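Local coordinates for glycosyl transferases group 1 family protein (Francisella tularensis subsp. tularensis, PDB 5I45) that probably transfers sugar residues as a group 1 (GT-B type) glycosyltransferase, of which this chain is the C-terminal domain, at residues G36-T41 / L74-E79; T62-G67 / I94-I99; V6-F11 / A131-C136; L112-C117 / A137-K142; K56-W61 / K170-I175. All coordinates share one frame; numbering follows the deposited sequence.

Contact 1 of 5, residues G36-T41 / L74-E79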
# COMPACT_ATOMS: atom_id res chain seq x y z
N GLY A 36 -2.08 0.65 8.47
CA GLY A 36 -2.60 -0.02 9.62
C GLY A 36 -1.55 -0.41 10.61
O GLY A 36 -0.37 -0.09 10.49
N ARG A 37 -1.99 -1.14 11.61
CA ARG A 37 -1.13 -1.53 12.68
C ARG A 37 0.05 -2.37 12.19
O ARG A 37 -0.08 -3.17 11.26
CB ARG A 37 -1.99 -2.31 13.67
CG ARG A 37 -1.31 -2.80 14.88
CD ARG A 37 -2.32 -3.42 15.82
NE ARG A 37 -1.64 -4.18 16.85
CZ ARG A 37 -2.19 -4.69 17.95
NH1 ARG A 37 -3.46 -4.49 18.25
NH2 ARG A 37 -1.42 -5.36 18.79
N ILE A 38 1.21 -2.15 12.80
CA ILE A 38 2.42 -2.89 12.48
C ILE A 38 2.43 -4.11 13.39
O ILE A 38 2.64 -4.00 14.61
CB ILE A 38 3.68 -2.04 12.71
CG1 ILE A 38 3.69 -0.85 11.77
CG2 ILE A 38 4.95 -2.88 12.56
CD1 ILE A 38 4.74 0.18 12.08
N ARG A 39 2.20 -5.27 12.79
CA ARG A 39 2.06 -6.53 13.54
C ARG A 39 2.24 -7.65 12.56
O ARG A 39 1.85 -7.53 11.41
CB ARG A 39 0.67 -6.58 14.19
CG ARG A 39 0.38 -7.80 15.03
CD ARG A 39 -0.84 -7.62 15.94
NE ARG A 39 -1.20 -8.86 16.63
CZ ARG A 39 -0.54 -9.37 17.66
NH1 ARG A 39 0.50 -8.73 18.23
NH2 ARG A 39 -0.93 -10.53 18.19
N LYS A 40 2.83 -8.76 12.99
CA LYS A 40 3.11 -9.83 12.03
C LYS A 40 1.85 -10.35 11.33
O LYS A 40 1.88 -10.60 10.13
CB LYS A 40 3.85 -11.01 12.64
CG LYS A 40 4.29 -11.98 11.57
CD LYS A 40 5.63 -11.57 11.01
CE LYS A 40 6.69 -11.90 12.03
NZ LYS A 40 6.71 -13.36 12.22
N THR A 41 0.76 -10.50 12.07
CA THR A 41 -0.48 -10.98 11.44
C THR A 41 -1.06 -10.05 10.39
O THR A 41 -1.93 -10.45 9.61
CB THR A 41 -1.54 -11.25 12.51
OG1 THR A 41 -1.74 -10.05 13.27
CG2 THR A 41 -1.08 -12.35 13.42
N LEU A 74 6.51 -3.56 19.52
CA LEU A 74 7.65 -2.66 19.31
C LEU A 74 8.93 -3.43 18.89
O LEU A 74 9.69 -2.96 18.05
CB LEU A 74 7.92 -1.81 20.54
CG LEU A 74 6.82 -0.80 20.90
CD1 LEU A 74 7.03 -0.22 22.29
CD2 LEU A 74 6.75 0.29 19.87
N ASP A 75 9.12 -4.62 19.43
CA ASP A 75 10.27 -5.43 19.07
C ASP A 75 10.22 -5.82 17.59
O ASP A 75 11.22 -5.81 16.90
CB ASP A 75 10.35 -6.69 19.94
CG ASP A 75 9.31 -7.74 19.58
OD1 ASP A 75 8.07 -7.43 19.59
OD2 ASP A 75 9.75 -8.87 19.28
N PHE A 76 9.01 -6.14 17.12
CA PHE A 76 8.79 -6.51 15.72
C PHE A 76 9.11 -5.36 14.79
O PHE A 76 9.80 -5.50 13.79
CB PHE A 76 7.35 -7.01 15.59
CG PHE A 76 6.90 -7.28 14.18
CD1 PHE A 76 7.47 -8.30 13.44
CD2 PHE A 76 5.90 -6.53 13.59
CE1 PHE A 76 7.05 -8.55 12.15
CE2 PHE A 76 5.47 -6.78 12.32
CZ PHE A 76 6.04 -7.78 11.60
N LYS A 77 8.65 -4.16 15.15
CA LYS A 77 8.96 -2.99 14.35
C LYS A 77 10.48 -2.74 14.31
O LYS A 77 11.03 -2.47 13.24
CB LYS A 77 8.20 -1.78 14.88
CG LYS A 77 8.49 -0.51 14.12
CD LYS A 77 7.61 0.62 14.60
CE LYS A 77 7.99 1.94 13.96
NZ LYS A 77 9.06 2.61 14.73
N LYS A 78 11.16 -2.90 15.45
CA LYS A 78 12.62 -2.73 15.48
C LYS A 78 13.33 -3.72 14.54
O LYS A 78 14.31 -3.36 13.85
CB LYS A 78 13.14 -2.90 16.89
CG LYS A 78 13.07 -1.65 17.74
CD LYS A 78 13.61 -1.86 19.17
CE LYS A 78 14.90 -2.68 19.26
NZ LYS A 78 14.73 -4.18 19.23
N GLU A 79 12.85 -4.96 14.52
CA GLU A 79 13.45 -5.97 13.64
C GLU A 79 13.23 -5.57 12.18
O GLU A 79 14.12 -5.74 11.37
CB GLU A 79 12.89 -7.37 13.92
CG GLU A 79 13.16 -8.47 12.88
CD GLU A 79 14.59 -9.02 12.82
OE1 GLU A 79 15.47 -8.50 13.56
OE2 GLU A 79 14.86 -9.99 12.02

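Contact 2 of 5, residues T62-G67 / I94-I99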
# COMPACT_ATOMS: atom_id res chain seq x y z
N THR A 62 9.75 4.40 -3.42
CA THR A 62 9.87 4.40 -1.96
C THR A 62 8.66 3.70 -1.37
O THR A 62 7.57 3.88 -1.85
CB THR A 62 9.96 5.84 -1.47
OG1 THR A 62 11.18 6.38 -1.96
CG2 THR A 62 9.90 5.96 0.05
N ALA A 63 8.88 2.90 -0.34
CA ALA A 63 7.82 2.25 0.39
C ALA A 63 7.63 2.96 1.72
O ALA A 63 8.63 3.26 2.39
CB ALA A 63 8.16 0.78 0.63
N VAL A 64 6.38 3.15 2.13
CA VAL A 64 6.03 3.77 3.39
C VAL A 64 5.12 2.87 4.19
O VAL A 64 4.18 2.25 3.65
CB VAL A 64 5.42 5.20 3.26
CG1 VAL A 64 6.45 6.17 2.75
CG2 VAL A 64 4.21 5.22 2.36
N VAL A 65 5.40 2.77 5.48
CA VAL A 65 4.55 2.03 6.39
C VAL A 65 3.79 3.10 7.19
O VAL A 65 4.41 3.89 7.95
CB VAL A 65 5.38 1.17 7.32
CG1 VAL A 65 4.48 0.46 8.33
CG2 VAL A 65 6.19 0.16 6.52
N ILE A 66 2.48 3.17 6.97
CA ILE A 66 1.58 4.15 7.58
C ILE A 66 0.83 3.46 8.71
O ILE A 66 -0.13 2.74 8.47
CB ILE A 66 0.55 4.70 6.55
CG1 ILE A 66 1.25 5.17 5.26
CG2 ILE A 66 -0.29 5.82 7.17
CD1 ILE A 66 2.24 6.29 5.49
N GLY A 67 1.31 3.62 9.94
CA GLY A 67 0.67 3.01 11.11
C GLY A 67 1.71 2.87 12.21
O GLY A 67 2.88 3.25 12.03
N ILE A 94 10.47 3.66 4.61
CA ILE A 94 10.26 4.68 5.66
C ILE A 94 9.04 4.38 6.53
O ILE A 94 7.95 4.15 6.01
CB ILE A 94 9.99 6.07 4.99
CG1 ILE A 94 11.04 6.44 3.93
CG2 ILE A 94 9.82 7.18 6.00
CD1 ILE A 94 12.40 6.74 4.47
N PHE A 95 9.22 4.39 7.85
CA PHE A 95 8.12 4.19 8.78
C PHE A 95 7.65 5.57 9.15
O PHE A 95 8.40 6.35 9.76
CB PHE A 95 8.63 3.44 10.01
CG PHE A 95 8.92 2.00 9.74
CD1 PHE A 95 10.12 1.59 9.17
CD2 PHE A 95 7.96 1.03 10.03
CE1 PHE A 95 10.35 0.24 8.90
CE2 PHE A 95 8.20 -0.31 9.77
CZ PHE A 95 9.38 -0.69 9.20
N ILE A 96 6.42 5.89 8.78
CA ILE A 96 5.86 7.22 9.04
C ILE A 96 5.36 7.34 10.47
O ILE A 96 4.85 6.40 11.04
CB ILE A 96 4.75 7.51 7.99
CG1 ILE A 96 5.36 7.51 6.59
CG2 ILE A 96 4.02 8.83 8.29
CD1 ILE A 96 6.42 8.55 6.32
N GLY A 97 5.56 8.51 11.06
CA GLY A 97 5.11 8.76 12.44
C GLY A 97 3.61 8.97 12.53
O GLY A 97 2.98 9.44 11.58
N PHE A 98 3.03 8.62 13.68
CA PHE A 98 1.59 8.80 13.92
C PHE A 98 1.18 10.26 13.95
O PHE A 98 1.91 11.11 14.46
CB PHE A 98 1.17 8.11 15.24
CG PHE A 98 -0.08 8.69 15.88
CD1 PHE A 98 -1.34 8.39 15.39
CD2 PHE A 98 0.02 9.51 17.01
CE1 PHE A 98 -2.48 8.92 15.98
CE2 PHE A 98 -1.11 10.04 17.60
CZ PHE A 98 -2.36 9.75 17.09
N ILE A 99 0.03 10.57 13.35
CA ILE A 99 -0.58 11.90 13.44
C ILE A 99 -2.06 11.66 13.71
O ILE A 99 -2.65 10.71 13.18
CB ILE A 99 -0.34 12.78 12.18
CG1 ILE A 99 1.16 13.11 12.05
CG2 ILE A 99 -1.15 14.07 12.27
CD1 ILE A 99 1.54 13.96 10.85
O HOH W 1 5.25 3.51 10.86
O HOH W 2 1.96 6.38 10.41

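Contact 3 of 5, residues V6-F11 / A131-C136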
# COMPACT_ATOMS: atom_id res chain seq x y z
N VAL A 6 -17.19 2.67 0.94
CA VAL A 6 -16.25 3.72 1.23
C VAL A 6 -16.86 5.08 0.89
O VAL A 6 -17.69 5.19 -0.04
CB VAL A 6 -14.93 3.43 0.47
CG1 VAL A 6 -15.18 3.19 -1.01
CG2 VAL A 6 -13.91 4.53 0.68
N ASP A 7 -16.48 6.09 1.67
CA ASP A 7 -16.96 7.47 1.49
C ASP A 7 -16.09 8.12 0.45
O ASP A 7 -14.96 8.50 0.73
CB ASP A 7 -16.88 8.25 2.83
CG ASP A 7 -17.44 9.68 2.74
OD1 ASP A 7 -17.68 10.17 1.63
OD2 ASP A 7 -17.65 10.31 3.80
N THR A 8 -16.62 8.26 -0.77
CA THR A 8 -15.86 8.82 -1.89
C THR A 8 -15.70 10.35 -1.83
O THR A 8 -15.02 10.91 -2.70
CB THR A 8 -16.45 8.37 -3.24
OG1 THR A 8 -17.82 8.73 -3.28
CG2 THR A 8 -16.30 6.85 -3.40
N GLN A 9 -16.33 10.99 -0.84
CA GLN A 9 -16.11 12.42 -0.55
C GLN A 9 -14.85 12.57 0.30
O GLN A 9 -14.30 13.68 0.42
CB GLN A 9 -17.29 13.05 0.22
CG GLN A 9 -18.66 12.97 -0.44
CD GLN A 9 -19.77 13.76 0.29
OE1 GLN A 9 -19.67 14.06 1.48
NE2 GLN A 9 -20.84 14.06 -0.43
N VAL A 10 -14.39 11.48 0.93
CA VAL A 10 -13.20 11.50 1.80
C VAL A 10 -12.03 10.87 1.07
O VAL A 10 -10.92 11.40 1.07
CB VAL A 10 -13.46 10.76 3.14
CG1 VAL A 10 -12.19 10.63 3.98
CG2 VAL A 10 -14.54 11.51 3.93
N PHE A 11 -12.28 9.73 0.44
CA PHE A 11 -11.26 8.98 -0.30
C PHE A 11 -11.51 9.19 -1.77
O PHE A 11 -12.56 8.77 -2.30
CB PHE A 11 -11.30 7.50 0.07
CG PHE A 11 -11.03 7.25 1.52
CD1 PHE A 11 -9.72 7.17 2.00
CD2 PHE A 11 -12.07 7.14 2.41
CE1 PHE A 11 -9.47 6.99 3.35
CE2 PHE A 11 -11.83 6.94 3.77
CZ PHE A 11 -10.52 6.86 4.23
N ALA A 131 -8.07 2.58 -0.98
CA ALA A 131 -6.99 2.70 -1.97
C ALA A 131 -7.56 2.77 -3.38
O ALA A 131 -7.16 3.61 -4.18
CB ALA A 131 -6.02 1.57 -1.83
N MSE A 132 -8.50 1.88 -3.69
CA MSE A 132 -9.12 1.87 -5.01
C MSE A 132 -9.91 3.12 -5.29
O MSE A 132 -9.88 3.64 -6.40
CB MSE A 132 -9.99 0.61 -5.14
CG MSE A 132 -9.11 -0.65 -5.11
SE MSE A 132 -10.08 -2.30 -4.66
CE MSE A 132 -10.77 -2.74 -6.48
N ALA A 133 -10.61 3.62 -4.29
CA ALA A 133 -11.35 4.89 -4.44
C ALA A 133 -10.40 6.06 -4.72
O ALA A 133 -10.82 7.06 -5.31
CB ALA A 133 -12.19 5.15 -3.20
N SER A 134 -9.15 5.91 -4.30
CA SER A 134 -8.16 6.94 -4.53
C SER A 134 -7.35 6.70 -5.79
O SER A 134 -6.41 7.43 -6.06
CB SER A 134 -7.21 7.02 -3.33
OG SER A 134 -7.92 7.13 -2.10
N LYS A 135 -7.72 5.67 -6.56
CA LYS A 135 -7.04 5.30 -7.78
C LYS A 135 -5.59 4.85 -7.57
O LYS A 135 -4.71 5.05 -8.40
CB LYS A 135 -7.19 6.38 -8.87
CG LYS A 135 -7.41 5.81 -10.26
CD LYS A 135 -7.67 6.85 -11.33
CE LYS A 135 -9.02 7.56 -11.22
NZ LYS A 135 -9.21 8.46 -12.39
N CYS A 136 -5.38 4.19 -6.44
CA CYS A 136 -4.11 3.46 -6.18
C CYS A 136 -4.26 2.06 -6.77
O CYS A 136 -5.35 1.47 -6.71
CB CYS A 136 -3.86 3.31 -4.69
SG CYS A 136 -3.88 4.81 -3.74
O HOH W 3 -13.37 8.16 -4.86

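Contact 4 of 5, residues L112-C117 / A137-K142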
# COMPACT_ATOMS: atom_id res chain seq x y z
N LEU A 112 0.08 7.96 -3.14
CA LEU A 112 0.66 6.65 -3.45
C LEU A 112 0.20 6.05 -4.76
O LEU A 112 -0.98 6.11 -5.10
CB LEU A 112 0.28 5.66 -2.33
CG LEU A 112 0.86 6.00 -0.96
CD1 LEU A 112 0.16 5.20 0.12
CD2 LEU A 112 2.37 5.86 -0.92
N ASP A 113 1.13 5.47 -5.53
CA ASP A 113 0.79 4.75 -6.74
C ASP A 113 0.26 3.35 -6.47
O ASP A 113 -0.57 2.87 -7.21
CB ASP A 113 1.96 4.68 -7.71
CG ASP A 113 2.06 5.91 -8.56
OD1 ASP A 113 2.49 6.97 -8.08
OD2 ASP A 113 1.63 5.83 -9.74
N ILE A 114 0.82 2.70 -5.45
CA ILE A 114 0.48 1.29 -5.15
C ILE A 114 0.22 1.17 -3.68
O ILE A 114 0.96 1.76 -2.88
CB ILE A 114 1.64 0.36 -5.57
CG1 ILE A 114 1.98 0.51 -7.05
CG2 ILE A 114 1.34 -1.08 -5.16
CD1 ILE A 114 3.26 -0.19 -7.50
N VAL A 115 -0.78 0.38 -3.31
CA VAL A 115 -1.06 0.04 -1.92
C VAL A 115 -1.08 -1.46 -1.78
O VAL A 115 -1.65 -2.16 -2.62
CB VAL A 115 -2.38 0.67 -1.41
CG1 VAL A 115 -2.72 0.16 -0.01
CG2 VAL A 115 -2.24 2.17 -1.37
N VAL A 116 -0.40 -1.95 -0.73
CA VAL A 116 -0.41 -3.37 -0.41
C VAL A 116 -1.24 -3.63 0.82
O VAL A 116 -1.07 -2.96 1.81
CB VAL A 116 1.03 -3.91 -0.21
CG1 VAL A 116 1.00 -5.38 0.11
CG2 VAL A 116 1.86 -3.66 -1.46
N CYS A 117 -2.14 -4.61 0.73
CA CYS A 117 -2.98 -5.03 1.86
C CYS A 117 -2.59 -6.48 2.10
O CYS A 117 -3.07 -7.36 1.43
CB CYS A 117 -4.48 -4.83 1.46
SG CYS A 117 -4.90 -3.15 0.86
N ALA A 137 -3.20 1.49 -7.31
CA ALA A 137 -3.24 0.08 -7.73
C ALA A 137 -3.07 -0.77 -6.48
O ALA A 137 -2.15 -0.49 -5.70
CB ALA A 137 -2.13 -0.19 -8.71
N VAL A 138 -3.90 -1.79 -6.28
CA VAL A 138 -3.85 -2.60 -5.06
C VAL A 138 -3.38 -4.02 -5.31
O VAL A 138 -3.81 -4.73 -6.25
CB VAL A 138 -5.25 -2.64 -4.41
CG1 VAL A 138 -5.31 -3.59 -3.21
CG2 VAL A 138 -5.64 -1.25 -3.95
N ILE A 139 -2.48 -4.42 -4.39
CA ILE A 139 -2.03 -5.80 -4.27
C ILE A 139 -2.54 -6.25 -2.90
O ILE A 139 -2.26 -5.62 -1.91
CB ILE A 139 -0.50 -5.90 -4.29
CG1 ILE A 139 0.05 -5.42 -5.63
CG2 ILE A 139 -0.08 -7.35 -4.02
CD1 ILE A 139 1.54 -5.10 -5.58
N ALA A 140 -3.29 -7.34 -2.86
CA ALA A 140 -3.89 -7.78 -1.62
C ALA A 140 -3.93 -9.27 -1.46
O ALA A 140 -3.96 -10.02 -2.43
CB ALA A 140 -5.36 -7.28 -1.58
N THR A 141 -3.94 -9.71 -0.20
CA THR A 141 -4.30 -11.08 0.14
C THR A 141 -5.85 -11.19 0.11
O THR A 141 -6.56 -10.20 0.04
CB THR A 141 -3.84 -11.40 1.55
OG1 THR A 141 -4.40 -10.42 2.43
CG2 THR A 141 -2.33 -11.38 1.66
N LYS A 142 -6.35 -12.41 0.27
CA LYS A 142 -7.80 -12.67 0.40
C LYS A 142 -8.39 -11.80 1.52
O LYS A 142 -9.41 -11.11 1.34
CB LYS A 142 -8.03 -14.15 0.70
CG LYS A 142 -9.49 -14.56 0.83
CD LYS A 142 -9.64 -16.07 0.97
CE LYS A 142 -9.30 -16.79 -0.32
NZ LYS A 142 -9.87 -18.16 -0.38

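Contact 5 of 5, residues K56-W61 / K170-I175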
# COMPACT_ATOMS: atom_id res chain seq x y z
N LYS A 56 15.59 -2.42 -4.45
CA LYS A 56 16.98 -2.45 -4.92
C LYS A 56 17.00 -2.20 -6.42
O LYS A 56 17.91 -1.57 -6.96
CB LYS A 56 17.61 -3.81 -4.63
CG LYS A 56 17.97 -4.05 -3.18
CD LYS A 56 18.15 -5.54 -2.92
CE LYS A 56 18.27 -5.88 -1.44
NZ LYS A 56 19.66 -5.72 -0.95
N LYS A 57 15.98 -2.70 -7.10
CA LYS A 57 15.85 -2.60 -8.54
C LYS A 57 15.35 -1.23 -9.06
O LYS A 57 15.62 -0.84 -10.19
CB LYS A 57 14.92 -3.73 -9.00
CG LYS A 57 14.83 -3.88 -10.48
CD LYS A 57 13.99 -5.08 -10.89
CE LYS A 57 13.87 -5.12 -12.39
NZ LYS A 57 12.87 -6.15 -12.82
N TYR A 58 14.60 -0.50 -8.23
CA TYR A 58 13.95 0.74 -8.64
C TYR A 58 14.23 1.93 -7.72
O TYR A 58 13.45 2.24 -6.81
CB TYR A 58 12.45 0.50 -8.67
CG TYR A 58 12.02 -0.51 -9.67
CD1 TYR A 58 12.08 -0.23 -11.03
CD2 TYR A 58 11.53 -1.73 -9.27
CE1 TYR A 58 11.68 -1.16 -11.95
CE2 TYR A 58 11.12 -2.67 -10.19
CZ TYR A 58 11.19 -2.39 -11.54
OH TYR A 58 10.76 -3.34 -12.44
N PRO A 59 15.35 2.61 -7.97
CA PRO A 59 15.76 3.71 -7.10
C PRO A 59 14.80 4.87 -6.91
O PRO A 59 14.85 5.52 -5.87
CB PRO A 59 17.06 4.18 -7.76
CG PRO A 59 17.63 2.92 -8.33
CD PRO A 59 16.44 2.22 -8.89
N ASP A 60 13.90 5.11 -7.85
CA ASP A 60 12.95 6.23 -7.75
C ASP A 60 11.70 5.92 -6.92
O ASP A 60 10.87 6.79 -6.71
CB ASP A 60 12.48 6.67 -9.14
CG ASP A 60 13.54 7.41 -9.94
OD1 ASP A 60 14.42 8.07 -9.37
OD2 ASP A 60 13.44 7.35 -11.18
N TRP A 61 11.59 4.68 -6.45
CA TRP A 61 10.44 4.22 -5.70
C TRP A 61 10.75 4.12 -4.23
O TRP A 61 11.87 3.74 -3.84
CB TRP A 61 9.91 2.89 -6.28
CG TRP A 61 9.17 3.12 -7.59
CD1 TRP A 61 9.72 3.46 -8.80
CD2 TRP A 61 7.75 3.11 -7.79
NE1 TRP A 61 8.73 3.65 -9.73
CE2 TRP A 61 7.51 3.41 -9.14
CE3 TRP A 61 6.65 2.87 -6.94
CZ2 TRP A 61 6.22 3.47 -9.66
CZ3 TRP A 61 5.38 2.93 -7.48
CH2 TRP A 61 5.18 3.24 -8.82
N LYS A 170 4.48 -8.78 -7.94
CA LYS A 170 3.43 -7.86 -8.37
C LYS A 170 3.90 -6.41 -8.37
O LYS A 170 3.55 -5.64 -9.27
CB LYS A 170 2.16 -8.04 -7.54
CG LYS A 170 1.55 -9.45 -7.59
CD LYS A 170 1.17 -9.80 -9.02
CE LYS A 170 0.35 -11.06 -9.14
NZ LYS A 170 1.13 -12.23 -9.55
N LEU A 171 4.68 -6.04 -7.37
CA LEU A 171 5.24 -4.69 -7.35
C LEU A 171 6.10 -4.47 -8.59
O LEU A 171 6.01 -3.43 -9.27
CB LEU A 171 6.09 -4.47 -6.13
CG LEU A 171 5.35 -4.38 -4.81
CD1 LEU A 171 6.35 -4.36 -3.70
CD2 LEU A 171 4.49 -3.12 -4.77
N ASP A 172 7.02 -5.41 -8.83
CA ASP A 172 7.95 -5.37 -9.99
C ASP A 172 7.16 -5.05 -11.26
O ASP A 172 7.45 -4.10 -11.99
CB ASP A 172 8.66 -6.75 -10.09
CG ASP A 172 9.76 -6.82 -11.18
OD1 ASP A 172 10.24 -5.77 -11.65
OD2 ASP A 172 10.18 -7.97 -11.49
N MSE A 173 6.12 -5.87 -11.50
CA MSE A 173 5.23 -5.78 -12.69
C MSE A 173 4.50 -4.47 -12.82
O MSE A 173 4.36 -3.93 -13.93
CB MSE A 173 4.20 -6.93 -12.59
CG MSE A 173 2.97 -6.81 -13.52
SE MSE A 173 1.38 -7.89 -13.01
CE MSE A 173 2.20 -9.60 -12.47
N LEU A 174 3.97 -3.95 -11.71
CA LEU A 174 3.26 -2.66 -11.71
C LEU A 174 4.20 -1.48 -11.89
O LEU A 174 3.82 -0.50 -12.48
CB LEU A 174 2.43 -2.49 -10.47
CG LEU A 174 1.21 -3.44 -10.34
CD1 LEU A 174 0.59 -3.28 -8.99
CD2 LEU A 174 0.19 -3.08 -11.41
N ILE A 175 5.40 -1.57 -11.34
CA ILE A 175 6.36 -0.49 -11.50
C ILE A 175 6.94 -0.51 -12.90
O ILE A 175 7.15 0.55 -13.49
CB ILE A 175 7.48 -0.60 -10.47
CG1 ILE A 175 6.91 -0.38 -9.07
CG2 ILE A 175 8.58 0.40 -10.79
CD1 ILE A 175 7.86 -0.77 -7.95

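Contact 1 of 5, residues G36-T41 / L74-E79
I38 and R39, in the loop that leaves strand 30-35, run past the first turn of helix 74-86, with the CA atoms of I38 and K77 6.8 Å apart and no backbone bond between the two segments. The phenyl ring of F76 bridges the gap. Its CG stands anti to the backbone N (chi1 173°), which sends the ring out from the helix to the peptide joining R39 and K40. K40 N lies over one face of the ring, 3.4 Å from F76 CE2. In one of its two conformers the K40 side chain folds back at three successive torsions and crosses F76 at about a right angle. I38 adds two branches: CG2 approaches the F76 ring obliquely, 3.9 Å from CD2, while CD1 meets the aliphatic shaft of K77, 3.8 Å from CD. The polar ends look elsewhere. K77 NZ forms a salt bridge with E81, one turn further along its own helix, and R39 pairs with D73 just before the helix. The example illustrates how, in a Rossmann-like domain of a GT-B glycosyltransferase, the loop at the C-terminal end of one parallel strand packs against the start of a helix that follows its neighbour.

Contact 2 of 5, residues T62-G67 / I94-I99
V65 and F95 occupy matching positions on two parallel strands, 61-66 and 93-96; the axes of 62-66 and 94-96 approach to 4.7 Å. Three backbone bonds join them: I94 N to A63 O, V65 N to I94 O at 2.9 Å, and I96 N to V65 O, all within 20° of straight at the hydrogen. Packing is close on both faces of this pair. On one, the F95 ring lies alongside V65, whose CB is 3.7 Å from F95 CD2; V65 CG2 sits over the ring face in a CH-pi contact, 4.2 Å from the centroid. I38, I48 and L80 extend this apolar cluster. On the other face V64, I94, I66 and I96 gather. In one of its two conformers I66 turns back at its second torsion (chi2 -62°), bringing CD1 to 3.5 Å from I96 CG1, and W108 of helix 104-111 touches both residues. Beyond I96 the pairing gives way to water. The chains diverge, until G67 and F98 have CA atoms 6.5 Å apart, and two waters fill in for direct bonds. One lies 2.7 Å from G67 O and 2.9 Å from I96 O; the other donates to I96 O and accepts a weak bond from G67 N. I96 O thus faces two waters where a continued sheet would present a backbone N-H. Strand 61-66, helix 74-86 and strand 93-96 form a beta-alpha-beta unit, and strand 93-96 is the outermost on its side of the parallel sheet, as suits an edge of a Rossmann-like domain.

Contact 3 of 5, residues V6-F11 / A131-C136
F11, at the end of an irregular N-terminal segment, comes alongside the end of helix 126-133, with its CA 5.6 Å from that of S134. Each segment is folded locally. In 6-11, D7 OD1 accepts from Q9 N in an Asx turn and D7 O takes both V10 N and F11 N; in 131-136, a Schellman motif with K135 at C-prime ends the helix, C136 N bonding to A131 O and K135 N to M132 O. Between them the methyl of A133 carries most of the packing. Its CB lies 3.7 Å from F11 O and 4.1 Å from F11 CB. V6 CG1, the branch held between its own backbone N and carbonyl carbon (chi1 53°), meets A133 CB from another direction at 4.2 Å. S134 OG lies near the plane of the F11 ring at its edge, 4.0 Å from F11 CB, but its hydrogen bond goes to E130 O, a turn back in the helix. The polar link across the contact is a water that donates to both F11 O and A133 O, 2.8 Å from each. Two carbonyls, which could not bond to each other, are thereby joined, and the chemistry implies a mainly apolar contact in which one solvent molecule couples the N-terminal segment to the helix end.

Contact 4 of 5, residues L112-C117 / A137-K142
I114 and A137 are paired in parallel on strands 114-117 and 137-140, the two strands of a beta-alpha-beta unit closed by helix 126-133 and lying within the Rossmann-like sheet of the domain. Five backbone bonds, running from A137 N to D113 O through to T141 N to C117 O, join the segments, and the axes of 114-117 and 137-140 approach to 4.7 Å. Branched side chains face each other in the pairs V115-V138 and V116-I139, whereas I114 has only a methyl beside it. On one face, I114 passes the short A137 and its CG2 meets I139 CD1 at 4.0 Å; farther along, V116 CG2 rests 4.3 Å from I139 CB. Leucines L171 and L174 of helix 164-176 pack on this side against I114. The opposite face carries V115, V138, C117 and A140. A128 and A131 of helix 126-133 offer short side chains to C117 and to the two valines, respectively. Next to A140, T141 OG1 bonds to S119 O and G144 N. C117 settles its CB against the A140 methyl at 4.0 Å and directs its sulfur away from its own carbonyl carbon (chi1 -53°), where SG meets V138 CG1 at 4.1 Å.

Contact 5 of 5, residues K56-W61 / K170-I175
Y58 and W61, set at the two ends of a type I turn, receive the side chain of I175 between them. The turn, which joins helix 44-57 to strand 61-66, thereby packs on helix 164-176, and I114 of the sheet touches both W61 and I175. I175 CG2 stands 3.5 Å from the centroid of the Y58 ring, over the centre of one face, and its CG1 sits just as squarely over the six-membered ring of W61, 3.7 Å from that centroid. Both are CH-pi contacts. With CG2 anti to the backbone N and CG1 anti to the carbonyl carbon (chi1 -66°), CG1 covers the W61 six-membered ring while CG2 touches both Y58 and W61, 3.4 Å from W61 NE1. K57 CG lies over the opposite face of Y58, displaced toward the rim. Y58 OH donates to D172 OD1 at 2.6 Å, nearly along the C-O axis of that oxygen, and the ring and carboxylate planes are 53° apart. K57, extended beyond CG, brings NZ to 2.9 Å from the same D172 OD1, from the syn side, in a salt bridge. In this conformer of D172, one of two, a single carboxylate oxygen takes two donors, one of them charged, which would be expected to stabilise the ionised aspartate.

Contacts 2 and 4 are two pairings in one parallel sheet, their centres about 15 Å apart, separated in strand order by strand 30-35 and linked where V64 packs on L112. Contact 1 joins contact 2 directly, since I38 leans on V65 and F95, and both use the unit of strand 61-66, helix 74-86 and strand 93-96. Contact 3 sits on the helix of the second unit, whose A131 and M132 pack on V138 of contact 4; contact 5 covers the sheet's other side there through W61, L171 and K170. Contacts 1 and 3 lie about 26 Å apart. Along the chain, contact 3 opens first and spans contacts 1 and 2, tying the N-terminal segment into the domain; contact 5 crosses contact 3 and spans contact 4.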